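Local atomic coordinates of putative branched-chain amino acid ABC transporter (Chromobacterium violaceum, PDB entry 4PYR), a protein that is a putative lipoprotein of the LppC family with a periplasmic-binding-protein-like fold, binds glutathione, and may act as an enzyme regulator. Residues A[120-125]-A[196-201]; A[115-120]-A[176-181]; A[50-55]-A[81-86]. All coordinates share one frame; numbering follows the deposited sequence.

Contact 1: A[120-125]-A[196-201]; sequences DSRAAP and DVPVYG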
ATOM      1  N   ASP A 120      11.948  -1.638 -18.286  1.00 24.42           N
ATOM      2  CA  ASP A 120      11.387  -2.178 -19.537  1.00 25.02           C
ATOM      3  C   ASP A 120      11.756  -1.343 -20.792  1.00 26.75           C
ATOM      4  O   ASP A 120      11.153  -1.529 -21.845  1.00 28.31           O
ATOM      5  CB  ASP A 120       9.842  -2.242 -19.460  1.00 23.89           C
ATOM      6  CG  ASP A 120       9.291  -3.363 -18.578  1.00 24.33           C
ATOM      7  OD1 ASP A 120      10.078  -4.207 -18.113  1.00 25.87           O
ATOM      8  OD2 ASP A 120       8.013  -3.414 -18.391  1.00 24.17           O
ATOM      9  N   SER A 121      12.706  -0.409 -20.672  1.00 25.30           N
ATOM     10  CA  SER A 121      13.222   0.390 -21.793  1.00 29.70           C
ATOM     11  C   SER A 121      12.179   1.199 -22.535  1.00 27.81           C
ATOM     12  O   SER A 121      12.268   1.371 -23.761  1.00 31.75           O
ATOM     13  CB  SER A 121      14.004  -0.468 -22.811  1.00 27.91           C
ATOM     14  OG  SER A 121      15.127  -1.073 -22.223  1.00 34.77           O
ATOM     15  N   ARG A 122      11.193   1.698 -21.800  1.00 25.03           N
ATOM     16  CA  ARG A 122      10.220   2.613 -22.386  1.00 25.31           C
ATOM     17  C   ARG A 122      10.901   3.960 -22.422  1.00 25.76           C
ATOM     18  O   ARG A 122      11.161   4.529 -21.394  1.00 30.31           O
ATOM     19  CB  ARG A 122       8.947   2.682 -21.559  1.00 21.66           C
ATOM     20  CG  ARG A 122       8.295   1.324 -21.328  1.00 22.78           C
ATOM     21  CD  ARG A 122       8.366   0.445 -22.564  1.00 22.60           C
ATOM     22  NE  ARG A 122       7.631  -0.795 -22.331  1.00 22.48           N
ATOM     23  CZ  ARG A 122       7.574  -1.794 -23.191  1.00 24.28           C
ATOM     24  NH1 ARG A 122       8.193  -1.714 -24.350  1.00 26.90           N
ATOM     25  NH2 ARG A 122       6.892  -2.886 -22.875  1.00 26.23           N
ATOM     26  N   ALA A 123      11.212   4.446 -23.610  1.00 28.22           N
ATOM     27  CA  ALA A 123      11.970   5.694 -23.744  1.00 30.28           C
ATOM     28  C   ALA A 123      11.101   6.948 -23.798  1.00 30.87           C
ATOM     29  O   ALA A 123      11.558   8.043 -23.463  1.00 30.78           O
ATOM     30  CB  ALA A 123      12.837   5.635 -24.983  1.00 32.56           C
ATOM     31  N   ALA A 124       9.869   6.792 -24.240  1.00 28.48           N
ATOM     32  CA  ALA A 124       9.000   7.929 -24.484  1.00 27.17           C
ATOM     33  C   ALA A 124       7.558   7.573 -24.107  1.00 25.39           C
ATOM     34  O   ALA A 124       6.675   7.538 -24.948  1.00 26.26           O
ATOM     35  CB  ALA A 124       9.109   8.376 -25.933  1.00 28.62           C
ATOM     36  N   PRO A 125       7.323   7.284 -22.831  1.00 23.32           N
ATOM     37  CA  PRO A 125       5.963   6.958 -22.451  1.00 25.06           C
ATOM     38  C   PRO A 125       5.094   8.204 -22.368  1.00 23.48           C
ATOM     39  O   PRO A 125       5.580   9.321 -22.184  1.00 22.99           O
ATOM     40  CB  PRO A 125       6.118   6.376 -21.059  1.00 22.08           C
ATOM     41  CG  PRO A 125       7.333   7.085 -20.527  1.00 23.29           C
ATOM     42  CD  PRO A 125       8.245   7.170 -21.690  1.00 23.59           C
ATOM     43  N   ASP A 196      -1.704  -2.906 -29.598  1.00 33.03           N
ATOM     44  CA  ASP A 196      -0.353  -3.381 -29.302  1.00 35.33           C
ATOM     45  C   ASP A 196       0.480  -2.459 -28.410  1.00 29.15           C
ATOM     46  O   ASP A 196       1.530  -2.880 -27.953  1.00 37.49           O
ATOM     47  CB  ASP A 196       0.405  -3.552 -30.623  1.00 35.34           C
ATOM     48  CG  ASP A 196       0.320  -2.291 -31.512  1.00 35.42           C
ATOM     49  OD1 ASP A 196      -0.806  -1.964 -31.965  1.00 49.18           O
ATOM     50  OD2 ASP A 196       1.358  -1.616 -31.733  1.00 46.97           O
ATOM     51  N   VAL A 197       0.064  -1.209 -28.182  1.00 29.36           N
ATOM     52  CA  VAL A 197       0.903  -0.336 -27.385  1.00 25.06           C
ATOM     53  C   VAL A 197       0.927  -0.849 -25.951  1.00 25.01           C
ATOM     54  O   VAL A 197      -0.100  -1.172 -25.381  1.00 22.63           O
ATOM     55  CB  VAL A 197       0.523   1.169 -27.429  1.00 27.45           C
ATOM     56  CG1 VAL A 197      -0.851   1.401 -26.849  1.00 25.49           C
ATOM     57  CG2 VAL A 197       1.564   2.011 -26.696  1.00 26.26           C
ATOM     58  N   PRO A 198       2.136  -0.945 -25.351  1.00 22.75           N
ATOM     59  CA  PRO A 198       2.196  -1.348 -23.950  1.00 21.31           C
ATOM     60  C   PRO A 198       1.519  -0.341 -23.027  1.00 18.02           C
ATOM     61  O   PRO A 198       1.778   0.865 -23.133  1.00 19.16           O
ATOM     62  CB  PRO A 198       3.692  -1.383 -23.676  1.00 22.75           C
ATOM     63  CG  PRO A 198       4.349  -1.563 -24.983  1.00 25.25           C
ATOM     64  CD  PRO A 198       3.464  -0.896 -25.982  1.00 25.82           C
ATOM     65  N   VAL A 199       0.664  -0.825 -22.131  1.00 18.07           N
ATOM     66  CA  VAL A 199      -0.082  -0.002 -21.212  1.00 16.85           C
ATOM     67  C   VAL A 199       0.203  -0.527 -19.801  1.00 16.63           C
ATOM     68  O   VAL A 199       0.185  -1.732 -19.561  1.00 16.78           O
ATOM     69  CB  VAL A 199      -1.598  -0.016 -21.513  1.00 17.27           C
ATOM     70  CG1 VAL A 199      -2.364   0.818 -20.491  1.00 18.34           C
ATOM     71  CG2 VAL A 199      -1.833   0.490 -22.942  1.00 19.30           C
ATOM     72  N   TYR A 200       0.502   0.401 -18.895  1.00 15.91           N
ATOM     73  CA  TYR A 200       0.850   0.110 -17.532  1.00 14.99           C
ATOM     74  C   TYR A 200      -0.016   0.863 -16.552  1.00 14.80           C
ATOM     75  O   TYR A 200      -0.453   1.987 -16.826  1.00 16.39           O
ATOM     76  CB  TYR A 200       2.271   0.607 -17.292  1.00 15.63           C
ATOM     77  CG  TYR A 200       3.350  -0.121 -18.028  1.00 16.18           C
ATOM     78  CD1 TYR A 200       3.615   0.130 -19.380  1.00 16.89           C
ATOM     79  CD2 TYR A 200       4.143  -1.056 -17.366  1.00 18.04           C
ATOM     80  CE1 TYR A 200       4.621  -0.524 -20.045  1.00 19.20           C
ATOM     81  CE2 TYR A 200       5.192  -1.691 -17.998  1.00 17.91           C
ATOM     82  CZ  TYR A 200       5.441  -1.458 -19.334  1.00 18.40           C
ATOM     83  OH  TYR A 200       6.496  -2.100 -19.991  1.00 20.91           O
ATOM     84  N   GLY A 201      -0.252   0.283 -15.399  1.00 13.83           N
ATOM     85  CA  GLY A 201      -0.930   0.964 -14.304  1.00 14.76           C
ATOM     86  C   GLY A 201      -0.420   0.456 -12.946  1.00 15.51           C
ATOM     87  O   GLY A 201       0.368  -0.473 -12.861  1.00 16.70           O
TER

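Contact 2: A[115-120]-A[176-181]; sequences RLMRDD and AVALAL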
ATOM      1  N   ARG A 115       9.859   3.367 -12.236  1.00 21.91           N
ATOM      2  CA  ARG A 115      11.039   2.531 -12.264  1.00 24.32           C
ATOM      3  C   ARG A 115      10.892   1.257 -13.111  1.00 21.01           C
ATOM      4  O   ARG A 115      11.819   0.902 -13.849  1.00 23.34           O
ATOM      5  CB  ARG A 115      11.486   2.230 -10.820  1.00 24.27           C
ATOM      6  CG  ARG A 115      11.904   3.500 -10.072  1.00 27.70           C
ATOM      7  CD  ARG A 115      12.698   3.194  -8.820  1.00 31.45           C
ATOM      8  NE  ARG A 115      11.861   2.668  -7.750  1.00 32.19           N
ATOM      9  CZ  ARG A 115      11.264   3.419  -6.815  1.00 35.70           C
ATOM     10  NH1 ARG A 115      11.383   4.744  -6.807  1.00 39.32           N
ATOM     11  NH2 ARG A 115      10.523   2.834  -5.883  1.00 36.82           N
ATOM     12  N   LEU A 116       9.719   0.618 -13.043  1.00 21.06           N
ATOM     13  CA  LEU A 116       9.420  -0.581 -13.856  1.00 23.07           C
ATOM     14  C   LEU A 116       9.506  -0.252 -15.331  1.00 21.94           C
ATOM     15  O   LEU A 116      10.076  -1.000 -16.149  1.00 21.09           O
ATOM     16  CB  LEU A 116       8.020  -1.172 -13.568  1.00 23.00           C
ATOM     17  CG  LEU A 116       7.511  -2.301 -14.499  1.00 23.14           C
ATOM     18  CD1 LEU A 116       8.384  -3.538 -14.431  1.00 32.37           C
ATOM     19  CD2 LEU A 116       6.075  -2.646 -14.148  1.00 23.11           C
HETATM   20  N   MSE A 117       8.914   0.883 -15.681  1.00 19.74           N
HETATM   21  CA  MSE A 117       8.913   1.244 -17.067  1.00 20.40           C
HETATM   22  C   MSE A 117      10.260   1.587 -17.604  1.00 21.19           C
HETATM   23  O   MSE A 117      10.574   1.291 -18.766  1.00 21.39           O
HETATM   24  CB  MSE A 117       7.901   2.340 -17.220  1.00 17.57           C
HETATM   25  CG  MSE A 117       6.463   1.801 -17.217  1.00 18.57           C
HETATM   26 SE   MSE A 117       5.095   3.192 -17.220  1.00 21.68          SE
HETATM   27  CE  MSE A 117       5.045   3.386 -19.183  1.00 21.45           C
ATOM     28  N   ARG A 118      11.101   2.217 -16.781  0.50 20.73           N
ATOM     29  CA  ARG A 118      12.489   2.401 -17.144  0.50 23.78           C
ATOM     30  C   ARG A 118      13.213   1.082 -17.362  0.50 23.70           C
ATOM     31  O   ARG A 118      13.905   0.893 -18.358  0.50 23.60           O
ATOM     32  CB  ARG A 118      13.186   3.200 -16.050  0.50 25.29           C
ATOM     33  CG  ARG A 118      12.834   4.656 -16.101  0.50 24.97           C
ATOM     34  CD  ARG A 118      13.390   5.255 -17.371  0.50 28.90           C
ATOM     35  NE  ARG A 118      14.794   5.643 -17.252  0.50 26.04           N
ATOM     36  CZ  ARG A 118      15.399   6.432 -18.133  0.50 32.15           C
ATOM     37  NH1 ARG A 118      14.688   6.901 -19.155  0.50 30.31           N
ATOM     38  NH2 ARG A 118      16.665   6.766 -17.987  0.50 32.47           N
ATOM     39  N   ASP A 119      13.031   0.155 -16.437  1.00 24.06           N
ATOM     40  CA  ASP A 119      13.612  -1.167 -16.605  1.00 25.46           C
ATOM     41  C   ASP A 119      13.217  -1.835 -17.915  1.00 25.32           C
ATOM     42  O   ASP A 119      14.038  -2.492 -18.567  1.00 27.29           O
ATOM     43  CB  ASP A 119      13.218  -2.099 -15.486  1.00 26.51           C
ATOM     44  CG  ASP A 119      14.157  -3.267 -15.413  1.00 27.80           C
ATOM     45  OD1 ASP A 119      15.399  -3.030 -15.425  1.00 30.22           O
ATOM     46  OD2 ASP A 119      13.658  -4.405 -15.411  1.00 30.68           O
ATOM     47  N   ASP A 120      11.948  -1.638 -18.286  1.00 24.42           N
ATOM     48  CA  ASP A 120      11.387  -2.178 -19.537  1.00 25.02           C
ATOM     49  C   ASP A 120      11.756  -1.343 -20.792  1.00 26.75           C
ATOM     50  O   ASP A 120      11.153  -1.529 -21.845  1.00 28.31           O
ATOM     51  CB  ASP A 120       9.842  -2.242 -19.460  1.00 23.89           C
ATOM     52  CG  ASP A 120       9.291  -3.363 -18.578  1.00 24.33           C
ATOM     53  OD1 ASP A 120      10.078  -4.207 -18.113  1.00 25.87           O
ATOM     54  OD2 ASP A 120       8.013  -3.414 -18.391  1.00 24.17           O
ATOM     55  N   ALA A 176       4.968   3.615 -24.846  1.00 21.70           N
ATOM     56  CA  ALA A 176       4.135   3.001 -23.820  1.00 20.54           C
ATOM     57  C   ALA A 176       3.206   4.048 -23.245  1.00 20.06           C
ATOM     58  O   ALA A 176       3.458   5.255 -23.372  1.00 20.91           O
ATOM     59  CB  ALA A 176       5.002   2.414 -22.713  1.00 22.91           C
ATOM     60  N   VAL A 177       2.165   3.585 -22.568  1.00 19.10           N
ATOM     61  CA  VAL A 177       1.244   4.459 -21.863  1.00 17.12           C
ATOM     62  C   VAL A 177       1.216   4.099 -20.385  1.00 16.28           C
ATOM     63  O   VAL A 177       1.067   2.938 -20.045  1.00 19.16           O
ATOM     64  CB  VAL A 177      -0.163   4.394 -22.465  1.00 19.28           C
ATOM     65  CG1 VAL A 177      -1.137   5.261 -21.684  1.00 20.61           C
ATOM     66  CG2 VAL A 177      -0.062   4.815 -23.892  1.00 20.33           C
ATOM     67  N   ALA A 178       1.336   5.095 -19.522  1.00 15.73           N
ATOM     68  CA  ALA A 178       1.191   4.920 -18.088  1.00 15.32           C
ATOM     69  C   ALA A 178      -0.113   5.527 -17.658  1.00 16.46           C
ATOM     70  O   ALA A 178      -0.359   6.672 -17.984  1.00 16.31           O
ATOM     71  CB  ALA A 178       2.338   5.624 -17.374  1.00 16.48           C
ATOM     72  N   LEU A 179      -0.969   4.764 -16.990  1.00 16.37           N
ATOM     73  CA  LEU A 179      -2.246   5.232 -16.552  1.00 15.48           C
ATOM     74  C   LEU A 179      -2.257   5.610 -15.090  1.00 17.09           C
ATOM     75  O   LEU A 179      -1.943   4.789 -14.230  1.00 17.55           O
ATOM     76  CB  LEU A 179      -3.325   4.158 -16.767  1.00 17.36           C
ATOM     77  CG  LEU A 179      -3.473   3.664 -18.210  1.00 19.42           C
ATOM     78  CD1 LEU A 179      -4.626   2.667 -18.379  1.00 24.49           C
ATOM     79  CD2 LEU A 179      -3.720   4.840 -19.158  1.00 22.86           C
ATOM     80  N   ALA A 180      -2.656   6.841 -14.802  1.00 15.15           N
ATOM     81  CA  ALA A 180      -3.085   7.230 -13.474  1.00 14.93           C
ATOM     82  C   ALA A 180      -4.501   7.710 -13.647  1.00 16.55           C
ATOM     83  O   ALA A 180      -4.748   8.897 -13.817  1.00 18.06           O
ATOM     84  CB  ALA A 180      -2.217   8.369 -12.968  1.00 16.68           C
ATOM     85  N   LEU A 181      -5.432   6.749 -13.696  1.00 16.64           N
ATOM     86  CA  LEU A 181      -6.763   6.975 -14.205  1.00 19.65           C
ATOM     87  C   LEU A 181      -7.675   5.983 -13.515  1.00 19.34           C
ATOM     88  O   LEU A 181      -7.281   4.825 -13.251  1.00 19.27           O
ATOM     89  CB  LEU A 181      -6.696   6.726 -15.729  1.00 21.71           C
ATOM     90  CG  LEU A 181      -7.877   7.117 -16.603  1.00 20.87           C
ATOM     91  CD1 LEU A 181      -8.262   8.560 -16.362  1.00 21.76           C
ATOM     92  CD2 LEU A 181      -7.565   6.796 -18.054  1.00 22.21           C
TER

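Contact 3: A[50-55]-A[81-86]; sequences ERYRAA and VPTLAL. With GSH (glutathione), chain B.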
ATOM      1  N   GLU A  50      -4.367   6.601  26.335  1.00 33.92           N
ATOM      2  CA  GLU A  50      -4.702   5.853  27.553  1.00 34.91           C
ATOM      3  C   GLU A  50      -4.713   4.322  27.364  1.00 34.34           C
ATOM      4  O   GLU A  50      -4.252   3.574  28.223  1.00 34.47           O
ATOM      5  CB  GLU A  50      -6.069   6.313  28.052  1.00 38.34           C
ATOM      6  CG  GLU A  50      -6.410   5.884  29.459  1.00 41.26           C
ATOM      7  CD  GLU A  50      -7.656   6.589  29.948  1.00 46.12           C
ATOM      8  OE1 GLU A  50      -8.340   7.220  29.094  1.00 45.71           O
ATOM      9  OE2 GLU A  50      -7.952   6.536  31.172  1.00 48.34           O
ATOM     10  N   ARG A  51      -5.250   3.862  26.243  1.00 29.89           N
ATOM     11  CA  ARG A  51      -5.348   2.426  26.024  1.00 29.97           C
ATOM     12  C   ARG A  51      -4.020   1.842  25.555  1.00 27.05           C
ATOM     13  O   ARG A  51      -3.719   0.694  25.852  1.00 28.48           O
ATOM     14  CB  ARG A  51      -6.502   2.116  25.079  1.00 32.45           C
ATOM     15  CG  ARG A  51      -7.793   2.482  25.777  1.00 33.58           C
ATOM     16  CD  ARG A  51      -9.012   1.951  25.101  1.00 34.58           C
ATOM     17  NE  ARG A  51     -10.181   2.306  25.880  1.00 35.34           N
ATOM     18  CZ  ARG A  51     -11.421   2.012  25.542  1.00 33.87           C
ATOM     19  NH1 ARG A  51     -11.651   1.365  24.405  1.00 32.10           N
ATOM     20  NH2 ARG A  51     -12.423   2.378  26.328  1.00 34.71           N
ATOM     21  N   TYR A  52      -3.250   2.634  24.813  1.00 28.41           N
ATOM     22  CA  TYR A  52      -1.867   2.276  24.489  1.00 26.56           C
ATOM     23  C   TYR A  52      -1.114   2.121  25.794  1.00 30.62           C
ATOM     24  O   TYR A  52      -0.467   1.102  26.041  1.00 30.97           O
ATOM     25  CB  TYR A  52      -1.219   3.360  23.617  1.00 29.17           C
ATOM     26  CG  TYR A  52       0.210   3.121  23.240  1.00 25.58           C
ATOM     27  CD1 TYR A  52       1.248   3.539  24.079  1.00 27.10           C
ATOM     28  CD2 TYR A  52       0.539   2.528  22.050  1.00 24.50           C
ATOM     29  CE1 TYR A  52       2.588   3.345  23.707  1.00 31.59           C
ATOM     30  CE2 TYR A  52       1.850   2.303  21.662  1.00 26.14           C
ATOM     31  CZ  TYR A  52       2.887   2.735  22.496  1.00 27.54           C
ATOM     32  OH  TYR A  52       4.208   2.512  22.137  1.00 28.95           O
ATOM     33  N   ARG A  53      -1.202   3.134  26.641  1.00 30.28           N
ATOM     34  CA  ARG A  53      -0.543   3.088  27.940  1.00 32.35           C
ATOM     35  C   ARG A  53      -0.923   1.849  28.725  1.00 35.06           C
ATOM     36  O   ARG A  53      -0.070   1.207  29.306  1.00 34.80           O
ATOM     37  CB  ARG A  53      -0.843   4.332  28.769  1.00 35.35           C
ATOM     38  CG  ARG A  53      -0.042   5.560  28.314  1.00 31.19           C
ATOM     39  CD  ARG A  53      -0.309   6.806  29.111  1.00 39.12           C
ATOM     40  NE  ARG A  53       0.352   6.738  30.412  1.00 40.13           N
ATOM     41  CZ  ARG A  53       1.645   6.965  30.604  1.00 41.57           C
ATOM     42  NH1 ARG A  53       2.422   7.306  29.585  1.00 45.58           N
ATOM     43  NH2 ARG A  53       2.163   6.867  31.815  1.00 48.14           N
ATOM     44  N   ALA A  54      -2.204   1.480  28.720  1.00 33.81           N
ATOM     45  CA  ALA A  54      -2.614   0.315  29.506  1.00 35.06           C
ATOM     46  C   ALA A  54      -2.131  -1.030  28.896  1.00 31.52           C
ATOM     47  O   ALA A  54      -1.905  -2.010  29.627  1.00 33.98           O
ATOM     48  CB  ALA A  54      -4.130   0.316  29.713  1.00 32.96           C
ATOM     49  N   ALA A  55      -1.999  -1.081  27.570  1.00 29.22           N
ATOM     50  CA  ALA A  55      -1.494  -2.269  26.887  1.00 29.55           C
ATOM     51  C   ALA A  55      -0.019  -2.459  27.304  1.00 28.22           C
ATOM     52  O   ALA A  55       0.382  -3.538  27.702  1.00 28.99           O
ATOM     53  CB  ALA A  55      -1.654  -2.130  25.379  1.00 27.55           C
ATOM     54  N   VAL A  81       7.268   1.579  23.213  1.00 30.65           N
ATOM     55  CA  VAL A  81       7.657   0.311  22.621  1.00 22.54           C
ATOM     56  C   VAL A  81       7.517   0.431  21.089  1.00 27.16           C
ATOM     57  O   VAL A  81       6.815   1.325  20.595  1.00 28.64           O
ATOM     58  CB  VAL A  81       6.814  -0.873  23.138  1.00 25.87           C
ATOM     59  CG1 VAL A  81       6.894  -0.979  24.626  1.00 26.59           C
ATOM     60  CG2 VAL A  81       5.361  -0.822  22.638  1.00 26.14           C
ATOM     61  N   PRO A  82       8.245  -0.407  20.337  1.00 26.57           N
ATOM     62  CA  PRO A  82       8.155  -0.321  18.895  1.00 22.49           C
ATOM     63  C   PRO A  82       6.711  -0.349  18.482  1.00 23.88           C
ATOM     64  O   PRO A  82       5.982  -1.238  18.927  1.00 21.52           O
ATOM     65  CB  PRO A  82       8.943  -1.532  18.422  1.00 24.49           C
ATOM     66  CG  PRO A  82       9.893  -1.829  19.510  1.00 25.97           C
ATOM     67  CD  PRO A  82       9.116  -1.515  20.762  1.00 28.28           C
ATOM     68  N   THR A  83       6.305   0.637  17.679  1.00 22.37           N
ATOM     69  CA  THR A  83       4.902   0.788  17.340  1.00 22.13           C
ATOM     70  C   THR A  83       4.766   0.963  15.854  1.00 20.39           C
ATOM     71  O   THR A  83       5.393   1.825  15.257  1.00 23.23           O
ATOM     72  CB  THR A  83       4.338   1.974  18.125  1.00 23.61           C
ATOM     73  OG1 THR A  83       4.479   1.676  19.504  1.00 23.08           O
ATOM     74  CG2 THR A  83       2.902   2.225  17.832  1.00 23.44           C
ATOM     75  N   LEU A  84       3.973   0.054  15.272  1.00 19.42           N
ATOM     76  CA  LEU A  84       3.757   0.029  13.834  1.00 18.82           C
ATOM     77  C   LEU A  84       2.406   0.629  13.521  1.00 18.09           C
ATOM     78  O   LEU A  84       1.380  -0.084  13.460  1.00 18.25           O
ATOM     79  CB  LEU A  84       3.860  -1.411  13.307  1.00 18.69           C
ATOM     80  CG  LEU A  84       3.852  -1.470  11.800  1.00 18.24           C
ATOM     81  CD1 LEU A  84       5.098  -0.931  11.141  1.00 20.10           C
ATOM     82  CD2 LEU A  84       3.632  -2.940  11.447  1.00 18.47           C
ATOM     83  N   ALA A  85       2.391   1.940  13.303  1.00 18.31           N
ATOM     84  CA  ALA A  85       1.184   2.602  12.810  1.00 19.81           C
ATOM     85  C   ALA A  85       0.845   2.165  11.386  1.00 20.03           C
ATOM     86  O   ALA A  85       1.702   1.813  10.587  1.00 19.11           O
ATOM     87  CB  ALA A  85       1.341   4.113  12.899  1.00 23.91           C
ATOM     88  N   LEU A  86      -0.456   2.206  11.069  1.00 19.78           N
ATOM     89  CA  LEU A  86      -0.894   1.742   9.765  1.00 20.73           C
ATOM     90  C   LEU A  86      -1.381   2.882   8.909  1.00 22.81           C
ATOM     91  O   LEU A  86      -2.270   2.725   8.069  1.00 26.52           O
ATOM     92  CB  LEU A  86      -1.956   0.647   9.935  1.00 20.87           C
ATOM     93  CG  LEU A  86      -1.489  -0.621  10.686  1.00 21.24           C
ATOM     94  CD1 LEU A  86      -2.625  -1.649  10.788  1.00 19.76           C
ATOM     95  CD2 LEU A  86      -0.295  -1.244   9.980  1.00 19.81           C
TER
HETATM   96  N1  GSH B 401      -0.258  12.076   2.773  1.00 38.10           N
HETATM   97  CA1 GSH B 401      -1.386  11.904   1.883  1.00 37.78           C
HETATM   98  C1  GSH B 401      -1.554  13.079   0.942  1.00 36.28           C
HETATM   99  O11 GSH B 401      -0.602  13.450   0.202  1.00 39.60           O
HETATM  100  O12 GSH B 401      -2.675  13.639   0.887  1.00 45.47           O
HETATM  101  CB1 GSH B 401      -2.674  11.690   2.688  1.00 36.77           C
HETATM  102  CG1 GSH B 401      -2.605  10.515   3.663  1.00 35.67           C
HETATM  103  CD1 GSH B 401      -2.448   9.219   2.928  1.00 36.57           C
HETATM  104  OE1 GSH B 401      -2.243   9.238   1.722  1.00 34.84           O
HETATM  105  N2  GSH B 401      -2.563   8.114   3.698  1.00 39.56           N
HETATM  106  CA2 GSH B 401      -2.458   6.726   3.230  1.00 40.65           C
HETATM  107  C2  GSH B 401      -3.814   6.087   3.252  1.00 44.59           C
HETATM  108  O2  GSH B 401      -4.669   6.946   3.010  1.00 47.15           O
HETATM  109  CB2 GSH B 401      -1.463   5.975   4.095  1.00 43.88           C
HETATM  110  SG2 GSH B 401      -0.302   7.117   4.828  1.00 47.24           S
HETATM  111  N3  GSH B 401      -4.112   4.758   3.505  1.00 38.98           N
HETATM  112  CA3 GSH B 401      -3.248   3.549   3.650  1.00 40.09           C
HETATM  113  C3  GSH B 401      -3.552   2.614   4.825  1.00 42.73           C
HETATM  114  O31 GSH B 401      -3.331   1.364   4.730  1.00 36.61           O
HETATM  115  O32 GSH B 401      -4.023   3.108   5.869  1.00 36.41           O

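Contact 1: A[120-125]-A[196-201]
Three hydrogen bonds from two side chains meet at the phenol oxygen of Tyr200. It donates to Asp120 OD2 in a short hydrogen bond, 2.6 Å from Tyr200 OH, and accepts two from Arg122, with NE at 2.9 Å and NH2 at 3.0 Å from that same Tyr200 OH. The arginine thus comes side-on, both N-H groups converging on one atom that lies close to the guanidinium plane; neither bond is straight. Asp120 OD2 is met on its anti side, from slightly out of the carboxylate plane, and sits at the edge of the ring. The guanidinium stands steeply to the ring, the planes 71° apart. Asp120 and Arg122 lie either side of Ser121, the positive-phi C' residue of a Schellman motif ending helix 106-119, so the turn delivers both to the tyrosine, which stands on strand 199-201 of the mixed sheet in the C-terminal lobe. A bend at chi2 (-39°) turns the Arg122 chain toward the strand, where Pro198 CG lies over one guanidinium face, 3.6 Å from Arg122 NH2; the backbone Asp120 O lies over the opposite face. With the phenol linking carboxylate and guanidinium, each charge probably polarises the O-H further. The Tyr200 ring itself packs on Leu113 and Leu116 of helix 106-119.

Contact 2: A[115-120]-A[176-181]
Helix 106-119 packs on one face of the mixed beta-sheet of the C-terminal lobe, in the layered alpha/beta manner of periplasmic binding proteins, and here its last turn meets strand 176-180. The two run nearly antiparallel, 171° between their directions, with axes 10.8 Å apart at closest approach. One long side chain, Met117, present as selenomethionine, spans that gap. Its SE lies 3.7 Å from Ala178 CB, while its terminal methyl CE rests 3.7 Å from Ala176 CB and 4.0 Å from Ala178 CB. The chain runs out extended through chi2 (174°) and then turns at chi3 (87°), which swings CE away from the line of the chain and lays the end of the residue along the strand, across two alanines on the same face. Between them, Val177 directs its side chain to the other side of the sheet, and its backbone carbonyl carbon is what the methyl approaches, at 4.1 Å from Met117 CE. Phe142 of helix 133-150 touches both Met117 and Ala178, and Pro125 also touches Met117, adding further apolar groups. No hydrogen bond joins the two segments. All four touching residues are buried, and the small alanine methyls let a long, flexible side chain come close to the sheet, so that the helix end is held on the strand here by dispersion and the exclusion of water, without directional polar bonds.

Contact 3: A[50-55]-A[81-86]
Tyr52 OH donates a hydrogen bond to Thr83 OG1, 2.8 Å away, and this joins helix 48-57 to strand 83-85. The threonine oxygen comes in at the edge of the phenol ring, near its plane, and lies 3.5 Å from Tyr52 CE2. Beside it, Val81 CG2 comes within 3.6 Å of Tyr52 OH, an apolar branch next to the hydroxyl, approaching the ring obliquely. The backbone Val81 N also points at the phenol oxygen, almost straight (166°) but weakly, its length to Tyr52 OH being 3.4 Å. Tyr52 reaches this far because its ring leaves the helix with CG anti to the backbone N (chi1 179°). Strand 83-85 is one of the parallel strands of the N-terminal lobe's sheet, the alpha/beta core expected of a periplasmic-binding-protein fold, and the helix lies against that sheet with the tyrosine ring also touching Val63 of the adjacent strand. A bond within 81-86 orients the threonine hydroxyl. It passes the chain on, Thr83 OG1 donating to Val81 O at 2.6 Å from above the carbonyl plane, 38° out of it. Thr83 OG1 is thus acceptor from the tyrosine and donor to the carbonyl, a short relay that sets the rotation of its hydroxyl. Thr80 N gives the phenol oxygen a further hydrogen bond from just before the strand segment. At the far end of 81-86, Leu86 belongs to the glutathione pocket, with Leu86 O 2.8 Å from O32 of the ligand.

Contacts 1 and 2 form one continuous patch of the C-terminal lobe, about 5 Å apart centre to centre. They share Asp120, and strands 199-201 and 176-180 are neighbours in one sheet, joined by probable backbone hydrogen bonds from Val177 N to Pro198 O and from Leu179 N to Tyr200 O. The Tyr200 ring meets the selenomethionine methyl directly, Tyr200 CD1 to Met117 CE at 3.6 Å, so the hydrogen-bonded tyrosine and the apolar contact adjoin. Contact 3 lies in the other lobe, its centre about 44 Å from that of contact 1 and about 39 Å from that of contact 2, across the chain's centre. Glutathione sits between the lobes, touched by Leu86 of segment 81-86 and hydrogen-bonded to Arg137.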